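PDB 5A9C: polyhedrin from Antheraea mylitta cypovirus 4, which probably builds the crystalline polyhedra in which cypovirus particles are occluded and protected outside the insect host. Local coordinates for residues A[89-95]-A[149-154]. Sequence-based numbering, arbitrary orientation.
Sequences NIDWTRA and LATARQ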
loop_
_atom_site.group_PDB
_atom_site.type_symbol
_atom_site.label_atom_id
_atom_site.label_comp_id
_atom_site.label_asym_id
_atom_site.label_seq_id
_atom_site.Cartn_x
_atom_site.Cartn_y
_atom_site.Cartn_z
ATOM N N ASN A 89 -20.076 -3.325 8.969
ATOM C CA ASN A 89 -20.699 -2.020 9.137
ATOM C C ASN A 89 -20.281 -1.061 8.027
ATOM O O ASN A 89 -19.706 -0.000 8.279
ATOM C CB ASN A 89 -20.332 -1.442 10.506
ATOM C CG ASN A 89 -21.048 -0.144 10.804
ATOM O OD1 ASN A 89 -22.128 0.119 10.278
ATOM N ND2 ASN A 89 -20.450 0.679 11.658
ATOM N N ILE A 90 -20.572 -1.448 6.791
ATOM C CA ILE A 90 -20.169 -0.668 5.632
ATOM C C ILE A 90 -21.201 0.396 5.273
ATOM O O ILE A 90 -22.406 0.161 5.353
ATOM C CB ILE A 90 -19.911 -1.583 4.419
ATOM C CG1 ILE A 90 -18.749 -2.535 4.726
ATOM C CG2 ILE A 90 -19.626 -0.758 3.169
ATOM C CD1 ILE A 90 -18.430 -3.509 3.612
ATOM N N ASP A 91 -20.709 1.572 4.895
ATOM C CA ASP A 91 -21.553 2.648 4.391
ATOM C C ASP A 91 -22.044 2.275 2.995
ATOM O O ASP A 91 -21.312 2.407 2.014
ATOM C CB ASP A 91 -20.754 3.954 4.357
ATOM C CG ASP A 91 -21.535 5.109 3.758
ATOM O OD1 ASP A 91 -22.761 4.977 3.568
ATOM O OD2 ASP A 91 -20.914 6.158 3.485
ATOM N N TRP A 92 -23.283 1.798 2.913
ATOM C CA TRP A 92 -23.829 1.283 1.660
ATOM C C TRP A 92 -24.126 2.374 0.636
ATOM O O TRP A 92 -24.387 2.079 -0.531
ATOM C CB TRP A 92 -25.089 0.455 1.915
ATOM C CG TRP A 92 -24.865 -0.713 2.825
ATOM C CD1 TRP A 92 -25.523 -0.983 3.989
ATOM C CD2 TRP A 92 -23.906 -1.765 2.652
ATOM N NE1 TRP A 92 -25.040 -2.140 4.548
ATOM C CE2 TRP A 92 -24.046 -2.640 3.748
ATOM C CE3 TRP A 92 -22.948 -2.055 1.676
ATOM C CZ2 TRP A 92 -23.263 -3.784 3.897
ATOM C CZ3 TRP A 92 -22.172 -3.190 1.825
ATOM C CH2 TRP A 92 -22.333 -4.041 2.927
ATOM N N THR A 93 -24.088 3.628 1.072
ATOM C CA THR A 93 -24.327 4.743 0.162
ATOM C C THR A 93 -23.058 5.117 -0.599
ATOM O O THR A 93 -23.112 5.852 -1.584
ATOM C CB THR A 93 -24.868 5.979 0.899
ATOM O OG1 THR A 93 -23.855 6.513 1.760
ATOM C CG2 THR A 93 -26.094 5.611 1.723
ATOM N N ARG A 94 -21.918 4.606 -0.143
ATOM C CA ARG A 94 -20.642 4.897 -0.795
ATOM C C ARG A 94 -19.914 3.648 -1.292
ATOM O O ARG A 94 -18.933 3.751 -2.026
ATOM C CB ARG A 94 -19.732 5.715 0.130
ATOM C CG ARG A 94 -20.204 7.146 0.346
ATOM C CD ARG A 94 -19.233 7.928 1.215
ATOM N NE ARG A 94 -19.670 9.307 1.422
ATOM C CZ ARG A 94 -20.467 9.696 2.412
ATOM N NH1 ARG A 94 -20.919 8.809 3.288
ATOM N NH2 ARG A 94 -20.814 10.971 2.526
ATOM N N ALA A 95 -20.389 2.474 -0.894
ATOM C CA ALA A 95 -19.792 1.227 -1.359
ATOM C C ALA A 95 -19.924 1.129 -2.875
ATOM O O ALA A 95 -20.989 1.414 -3.431
ATOM C CB ALA A 95 -20.450 0.032 -0.684
ATOM N N LEU A 149 -14.258 -0.075 -3.492
ATOM C CA LEU A 149 -14.186 0.834 -2.354
ATOM C C LEU A 149 -15.228 0.465 -1.307
ATOM O O LEU A 149 -16.411 0.326 -1.615
ATOM C CB LEU A 149 -14.406 2.280 -2.795
ATOM C CG LEU A 149 -14.570 3.279 -1.644
ATOM C CD1 LEU A 149 -13.292 3.377 -0.828
ATOM C CD2 LEU A 149 -14.975 4.648 -2.161
ATOM N N ALA A 150 -14.784 0.310 -0.067
ATOM C CA ALA A 150 -15.698 0.072 1.044
ATOM C C ALA A 150 -15.238 0.866 2.259
ATOM O O ALA A 150 -14.061 0.844 2.614
ATOM C CB ALA A 150 -15.777 -1.409 1.365
ATOM N N THR A 151 -16.168 1.578 2.888
ATOM C CA THR A 151 -15.833 2.403 4.041
ATOM C C THR A 151 -16.772 2.140 5.209
ATOM O O THR A 151 -17.947 1.820 5.017
ATOM C CB THR A 151 -15.866 3.906 3.695
ATOM O OG1 THR A 151 -17.137 4.238 3.120
ATOM C CG2 THR A 151 -14.766 4.251 2.700
ATOM N N ALA A 152 -16.241 2.277 6.422
ATOM C CA ALA A 152 -17.027 2.089 7.633
ATOM C C ALA A 152 -18.108 3.154 7.729
ATOM O O ALA A 152 -17.862 4.328 7.449
ATOM C CB ALA A 152 -16.129 2.137 8.857
ATOM N N ARG A 153 -19.303 2.737 8.133
ATOM C CA ARG A 153 -20.431 3.644 8.273
ATOM C C ARG A 153 -20.168 4.683 9.361
ATOM O O ARG A 153 -19.898 4.341 10.511
ATOM C CB ARG A 153 -21.706 2.853 8.579
ATOM C CG ARG A 153 -22.984 3.668 8.529
ATOM C CD ARG A 153 -24.214 2.791 8.738
ATOM N NE ARG A 153 -24.446 1.874 7.623
ATOM C CZ ARG A 153 -24.186 0.569 7.654
ATOM N NH1 ARG A 153 -23.684 0.011 8.747
ATOM N NH2 ARG A 153 -24.434 -0.182 6.591
ATOM N N GLN A 154 -20.238 5.953 8.977
ATOM C CA GLN A 154 -20.017 7.066 9.893
ATOM C C GLN A 154 -20.794 6.898 11.193
ATOM O O GLN A 154 -21.610 7.746 11.553
ATOM C CB GLN A 154 -20.398 8.389 9.222
ATOM C CG GLN A 154 -21.734 8.358 8.487
ATOM C CD GLN A 154 -21.702 7.479 7.248
ATOM O OE1 GLN A 154 -20.645 7.262 6.653
ATOM N NE2 GLN A 154 -22.862 6.959 6.858
HETATM O O HOH W 1 -18.622 2.372 1.597
HETATM O O HOH W 2 -25.349 3.077 4.949
#
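Ile90 and Ala152 form a single antiparallel bridge, as a non-hydrogen-bonded pair. Two backbone bonds flank it. Asp91 N donates to Thr151 O at 2.8 Å, almost straight (174°). Arg153 N donates to Asn89 O, also at 2.8 Å. Ile90 CD1 packs on Ala150 CB, on the side lined by Met38 and Val40.

The side chain of Asp91 begins beside Thr151 and ends in its own loop. Its CB lies 3.6 Å from Thr151 O and 3.8 Å from Thr151 OG1. CG is anti to the backbone N (chi1 176°), and the carboxylate is turned to the residues that follow. OD1 is gripped twice. Thr93 N reaches it from above the carboxylate plane, closing an Asx turn. Thr93 OG1 donates to it on the syn side at 2.6 Å. OD2 forms a salt bridge with Arg94 NH1 at 2.7 Å, close to the guanidinium plane.

In this base-domain-deleted polyhedrin, the loop 89-95 leads from strand 81-87 of the six-stranded sheet to strand 96-100 of the three-stranded one. Strand 145-151 is the middle strand of the latter, between 61-66 and 96-100.

Water 1 links the two backbones, donating to Asp91 O and accepting from Thr151 N. Farther on, Ala95 CA meets Leu149 O in a CA-H...O contact (3.5 Å). As modelled, the Arg153 guanidinium is crowded against Asn89 OD1 and Ile90 O, so its position is doubtful. In that position NE donates to water 2, which also accepts from Trp92 N. Arg134 makes a cation-pi contact with Trp92.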